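Local coordinates for protein titin (PDB 2J8O) that forms two tandem immunoglobulin domains of the giant muscle protein connectin, which probably scaffolds the sarcomere and elsewhere in its chain carries a serine/threonine kinase, at residues 22-27 against 64-69; 38-43 against 70-75. All coordinates share one frame; numbering follows the deposited sequence.

Interaction 1: 22-27 against 64-69; sequences ATLVCK and LIIASV
L24 and I66 both hold CG or CG1 anti to the carbonyl carbon (chi1 -84° and -60°), and this brings their CD1 methyls together at 3.9 Å, the two side chains slanting across one another. On the other face of the sheet T23 swings CG2 anti to its backbone N, so that the methyl lies alongside I65, 3.9 Å from CG1. Beta-branched residues suit these strand positions, and a threonine can pack its methyl while keeping a hydroxyl near the surface. Between these two faces the strands run antiparallel. A22 faces I66 as a hydrogen-bonded pair: I66 N reaches A22 O at 2.6 Å, and A22 N returns a bond to I66 O at 3.0 Å. L24 and L64 repeat the exchange, L24 N donating to L64 O at 2.8 Å. Between them T23 and I65 form a non-hydrogen-bonded pair, whose CA atoms come to 4.4 Å. Past the strand end V69 folds back and sets CG2 3.8 Å from A22 CB, where a small alanine leaves room for it. A22, L24, L64 and I66 turn inward together, L94 of the facing sheet meeting A22 and I66: this is the central B-E strand pair of an I-set immunoglobulin sandwich.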
loop_
_atom_site.group_PDB
_atom_site.type_symbol
_atom_site.label_atom_id
_atom_site.label_comp_id
_atom_site.label_asym_id
_atom_site.label_seq_id
_atom_site.Cartn_x
_atom_site.Cartn_y
_atom_site.Cartn_z
ATOM N N ALA A 22 3.327 5.644 12.190
ATOM C CA ALA A 22 3.880 6.831 11.547
ATOM C C ALA A 22 3.770 7.989 12.506
ATOM O O ALA A 22 2.684 8.254 13.052
ATOM C CB ALA A 22 3.170 7.117 10.282
ATOM N N THR A 23 4.915 8.639 12.750
ATOM C CA THR A 23 5.001 9.810 13.611
ATOM C C THR A 23 5.376 11.039 12.772
ATOM O O THR A 23 6.451 11.100 12.202
ATOM C CB THR A 23 6.033 9.608 14.752
ATOM O OG1 THR A 23 5.806 8.341 15.370
ATOM C CG2 THR A 23 5.916 10.703 15.832
ATOM N N LEU A 24 4.466 12.003 12.687
ATOM C CA LEU A 24 4.756 13.257 12.021
ATOM C C LEU A 24 5.092 14.271 13.089
ATOM O O LEU A 24 4.312 14.472 14.007
ATOM C CB LEU A 24 3.525 13.738 11.288
ATOM C CG LEU A 24 3.134 13.275 9.908
ATOM C CD1 LEU A 24 2.763 11.843 9.937
ATOM C CD2 LEU A 24 1.911 14.084 9.578
ATOM N N VAL A 25 6.238 14.919 12.973
ATOM C CA VAL A 25 6.703 15.852 13.989
ATOM C C VAL A 25 6.960 17.228 13.370
ATOM O O VAL A 25 7.330 17.345 12.193
ATOM C CB VAL A 25 7.960 15.301 14.614
ATOM C CG1 VAL A 25 9.005 15.076 13.547
ATOM C CG2 VAL A 25 8.477 16.196 15.765
ATOM N N CYS A 26 6.724 18.279 14.142
ATOM C CA CYS A 26 7.068 19.621 13.730
ATOM C C CYS A 26 7.424 20.378 14.988
ATOM O O CYS A 26 7.094 19.920 16.072
ATOM C CB CYS A 26 5.885 20.245 13.036
ATOM S SG CYS A 26 4.531 20.657 14.106
ATOM N N LYS A 27 8.125 21.504 14.876
ATOM C CA LYS A 27 8.425 22.317 16.068
ATOM C C LYS A 27 7.933 23.730 15.856
ATOM O O LYS A 27 8.148 24.302 14.794
ATOM C CB LYS A 27 9.914 22.327 16.400
ATOM C CG LYS A 27 10.239 22.940 17.753
ATOM C CD LYS A 27 11.756 23.239 17.856
ATOM C CE LYS A 27 12.102 23.928 19.173
ATOM N NZ LYS A 27 13.559 24.137 19.390
ATOM N N LEU A 64 1.997 13.964 15.684
ATOM C CA LEU A 64 0.816 13.200 15.440
ATOM C C LEU A 64 1.366 11.810 15.218
ATOM O O LEU A 64 2.259 11.604 14.373
ATOM C CB LEU A 64 0.103 13.713 14.182
ATOM C CG LEU A 64 -1.022 12.891 13.548
ATOM C CD1 LEU A 64 -2.243 12.749 14.470
ATOM C CD2 LEU A 64 -1.449 13.500 12.231
ATOM N N ILE A 65 0.888 10.866 16.007
ATOM C CA ILE A 65 1.237 9.476 15.787
ATOM C C ILE A 65 0.032 8.843 15.155
ATOM O O ILE A 65 -1.074 8.938 15.689
ATOM C CB ILE A 65 1.560 8.768 17.092
ATOM C CG1 ILE A 65 2.759 9.443 17.776
ATOM C CG2 ILE A 65 1.779 7.263 16.859
ATOM C CD1 ILE A 65 3.277 8.681 18.992
ATOM N N ILE A 66 0.233 8.234 13.997
ATOM C CA ILE A 66 -0.829 7.506 13.329
ATOM C C ILE A 66 -0.537 6.025 13.506
ATOM O O ILE A 66 0.409 5.516 12.908
ATOM C CB ILE A 66 -0.858 7.847 11.844
ATOM C CG1 ILE A 66 -1.086 9.351 11.661
ATOM C CG2 ILE A 66 -1.909 7.032 11.083
ATOM C CD1 ILE A 66 -0.514 9.835 10.410
ATOM N N ALA A 67 -1.327 5.326 14.314
ATOM C CA ALA A 67 -1.000 3.897 14.579
ATOM C C ALA A 67 -1.507 2.927 13.521
ATOM O O ALA A 67 -2.541 3.146 12.917
ATOM C CB ALA A 67 -1.481 3.467 15.958
ATOM N N SER A 68 -0.767 1.846 13.310
ATOM C CA SER A 68 -1.192 0.742 12.431
ATOM C C SER A 68 -1.577 1.229 11.029
ATOM O O SER A 68 -2.718 1.073 10.581
ATOM C CB SER A 68 -2.321 -0.084 13.075
ATOM O OG SER A 68 -2.697 -1.179 12.242
ATOM N N VAL A 69 -0.581 1.794 10.352
ATOM C CA VAL A 69 -0.728 2.367 9.020
ATOM C C VAL A 69 -1.331 1.386 8.034
ATOM O O VAL A 69 -0.766 0.331 7.745
ATOM C CB VAL A 69 0.627 2.903 8.463
ATOM C CG1 VAL A 69 0.523 3.211 6.957
ATOM C CG2 VAL A 69 1.046 4.148 9.219
#

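Interaction 2: 38-43 against 70-75; sequences WYRQGK and TDDDAT
R40 and T75 form the close-packed part of this contact. The arginine runs out extended, with CG anti to its backbone N (chi1 173°), and passes at about a right angle to the threonine. T75 CG2 touches R40 CG at 3.8 Å and also sits over the centre of the guanidinium, 4.3 Å above its plane, so one methyl packs against both the aliphatic stem and the flat charged end. Y52 and I45 also touch R40. At the guanidinium edge and in its plane lies a water that accepts from R40 NE (3.1 Å) and donates to D73 OD1 (2.7 Å), joining two opposite charges that do not meet directly. D73 is committed elsewhere: its OD2 accepts a hydrogen bond from T70 N at 2.7 Å, across the type I turn from T70 to D73, and forms a salt bridge with K51.

The outer side is looser. Q41 belongs to the type I' turn from R40 to K43, in which G42 readily takes a positive phi, and its bent side chain gives T75 OG1 only a weak hydrogen bond from NE2, 2.8 Å long but with an N-H...O angle of 123°. D72, also exposed, makes a salt bridge with R40 NH2, although the modelled place of that nitrogen is less sure. With a glycine in place of T75, the guanidinium would probably lose the methyl over its face and be freer to turn, while Q41 NE2 would be left without its hydroxyl mate. The chemistry thus implies an anchor graded from inside to outside: apolar contact and bridging water steady the arginine, whereas its charge meets D72 at a surface where solvent probably weakens the attraction.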
loop_
_atom_site.group_PDB
_atom_site.type_symbol
_atom_site.label_atom_id
_atom_site.label_comp_id
_atom_site.label_asym_id
_atom_site.label_seq_id
_atom_site.Cartn_x
_atom_site.Cartn_y
_atom_site.Cartn_z
ATOM N N TRP A 38 -4.331 19.295 13.555
ATOM C CA TRP A 38 -3.864 18.402 12.504
ATOM C C TRP A 38 -4.995 18.107 11.540
ATOM O O TRP A 38 -6.168 18.193 11.922
ATOM C CB TRP A 38 -3.328 17.152 13.125
ATOM C CG TRP A 38 -2.118 17.364 13.969
ATOM C CD1 TRP A 38 -2.075 17.748 15.288
ATOM C CD2 TRP A 38 -0.761 17.158 13.566
ATOM N NE1 TRP A 38 -0.768 17.796 15.717
ATOM C CE2 TRP A 38 0.053 17.423 14.681
ATOM C CE3 TRP A 38 -0.154 16.793 12.362
ATOM C CZ2 TRP A 38 1.445 17.330 14.625
ATOM C CZ3 TRP A 38 1.230 16.701 12.312
ATOM C CH2 TRP A 38 2.007 16.965 13.432
ATOM N N TYR A 39 -4.654 17.833 10.284
ATOM C CA TYR A 39 -5.664 17.696 9.235
ATOM C C TYR A 39 -5.224 16.655 8.237
ATOM O O TYR A 39 -4.035 16.347 8.137
ATOM C CB TYR A 39 -5.949 19.018 8.495
ATOM C CG TYR A 39 -6.445 20.149 9.357
ATOM C CD1 TYR A 39 -5.549 20.975 10.027
ATOM C CD2 TYR A 39 -7.806 20.404 9.495
ATOM C CE1 TYR A 39 -5.983 22.027 10.813
ATOM C CE2 TYR A 39 -8.254 21.456 10.297
ATOM C CZ TYR A 39 -7.321 22.263 10.954
ATOM O OH TYR A 39 -7.723 23.310 11.756
ATOM N N ARG A 40 -6.201 16.123 7.507
ATOM C CA ARG A 40 -5.990 15.059 6.543
ATOM C C ARG A 40 -6.893 15.428 5.409
ATOM O O ARG A 40 -8.130 15.466 5.552
ATOM C CB ARG A 40 -6.379 13.713 7.164
ATOM C CG ARG A 40 -6.389 12.504 6.263
ATOM C CD ARG A 40 -7.125 11.430 7.024
ATOM N NE ARG A 40 -7.001 10.081 6.496
ATOM C CZ ARG A 40 -7.519 9.655 5.348
ATOM N NH1 ARG A 40 -8.158 10.486 4.544
ATOM N NH2 ARG A 40 -7.368 8.387 4.989
ATOM N N GLN A 41 -6.267 15.763 4.287
ATOM C CA GLN A 41 -6.991 16.353 3.161
ATOM C C GLN A 41 -7.996 17.402 3.660
ATOM O O GLN A 41 -9.167 17.421 3.250
ATOM C CB GLN A 41 -7.658 15.252 2.345
ATOM C CG GLN A 41 -6.713 14.057 2.140
ATOM C CD GLN A 41 -7.449 12.756 2.131
ATOM O OE1 GLN A 41 -8.469 12.593 2.808
ATOM N NE2 GLN A 41 -6.949 11.814 1.355
ATOM N N GLY A 42 -7.517 18.267 4.559
ATOM C CA GLY A 42 -8.297 19.408 5.062
ATOM C C GLY A 42 -9.514 19.128 5.938
ATOM O O GLY A 42 -10.367 20.012 6.105
ATOM N N LYS A 43 -9.623 17.898 6.461
ATOM C CA LYS A 43 -10.556 17.585 7.550
ATOM C C LYS A 43 -9.694 17.427 8.782
ATOM O O LYS A 43 -8.641 16.792 8.709
ATOM C CB LYS A 43 -11.314 16.284 7.298
ATOM C CG LYS A 43 -12.274 16.287 6.095
ATOM C CD LYS A 43 -13.147 14.991 6.022
ATOM C CE LYS A 43 -12.328 13.677 5.877
ATOM N NZ LYS A 43 -13.187 12.515 5.409
ATOM N N THR A 70 -2.506 1.744 7.553
ATOM C CA THR A 70 -3.086 1.163 6.356
ATOM C C THR A 70 -2.830 2.154 5.224
ATOM O O THR A 70 -2.371 3.288 5.463
ATOM C CB THR A 70 -4.592 0.919 6.522
ATOM O OG1 THR A 70 -5.049 0.136 5.427
ATOM C CG2 THR A 70 -5.367 2.222 6.532
ATOM N N ASP A 71 -3.121 1.763 3.994
ATOM C CA ASP A 71 -2.814 2.665 2.901
ATOM C C ASP A 71 -3.872 3.768 2.761
ATOM O O ASP A 71 -3.688 4.713 2.001
ATOM C CB ASP A 71 -2.617 1.886 1.609
ATOM C CG ASP A 71 -3.789 1.049 1.293
ATOM O OD1 ASP A 71 -4.906 1.580 1.490
ATOM O OD2 ASP A 71 -3.616 -0.126 0.872
ATOM N N ASP A 72 -4.975 3.637 3.496
ATOM C CA ASP A 72 -5.936 4.722 3.624
ATOM C C ASP A 72 -5.261 5.881 4.358
ATOM O O ASP A 72 -5.600 7.041 4.123
ATOM C CB ASP A 72 -7.212 4.279 4.357
ATOM C CG ASP A 72 -8.036 5.461 4.882
ATOM O OD1 ASP A 72 -8.716 6.139 4.078
ATOM O OD2 ASP A 72 -7.996 5.727 6.104
ATOM N N ASP A 73 -4.301 5.572 5.229
ATOM C CA ASP A 73 -3.554 6.606 5.925
ATOM C C ASP A 73 -2.459 7.238 5.042
ATOM O O ASP A 73 -1.910 8.288 5.405
ATOM C CB ASP A 73 -2.930 6.080 7.215
ATOM C CG ASP A 73 -3.906 5.304 8.080
ATOM O OD1 ASP A 73 -4.825 5.911 8.666
ATOM O OD2 ASP A 73 -3.733 4.067 8.204
ATOM N N ALA A 74 -2.168 6.625 3.894
ATOM C CA ALA A 74 -1.129 7.082 2.963
ATOM C C ALA A 74 -1.615 8.259 2.152
ATOM O O ALA A 74 -2.223 8.099 1.094
ATOM C CB ALA A 74 -0.678 5.954 2.027
ATOM N N THR A 75 -1.332 9.452 2.651
ATOM C CA THR A 75 -1.939 10.645 2.099
ATOM C C THR A 75 -1.176 11.909 2.532
ATOM O O THR A 75 -0.179 11.836 3.244
ATOM C CB THR A 75 -3.475 10.697 2.453
ATOM O OG1 THR A 75 -4.172 11.556 1.546
ATOM C CG2 THR A 75 -3.705 11.165 3.861
HETATM O O HOH W 1 -5.015 8.610 8.309
#

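How the interactions relate
Interactions 1 and 2 have centres about 11 Å apart and belong to one immunoglobulin domain, where their segments alternate along the chain. W38 of 38-43 joins them through the core: its CH2 lies 3.4 Å from L24 O and its CE3 3.5 Å from L64 CD2, so the indole of one sheet packs on the B-E pair of the other. Since 70-75 directly continues 64-69, the turn of interaction 2 grows out of the strand end of interaction 1, and I66 CG2 lies 4.0 Å from D73 OD1. K51 ties both, bonding A67 O and D73 OD2. Beyond the turn, Y77 OH bonds D73 O, as in the tyrosine corner of immunoglobulin domains. Neither contact includes a bound ligand.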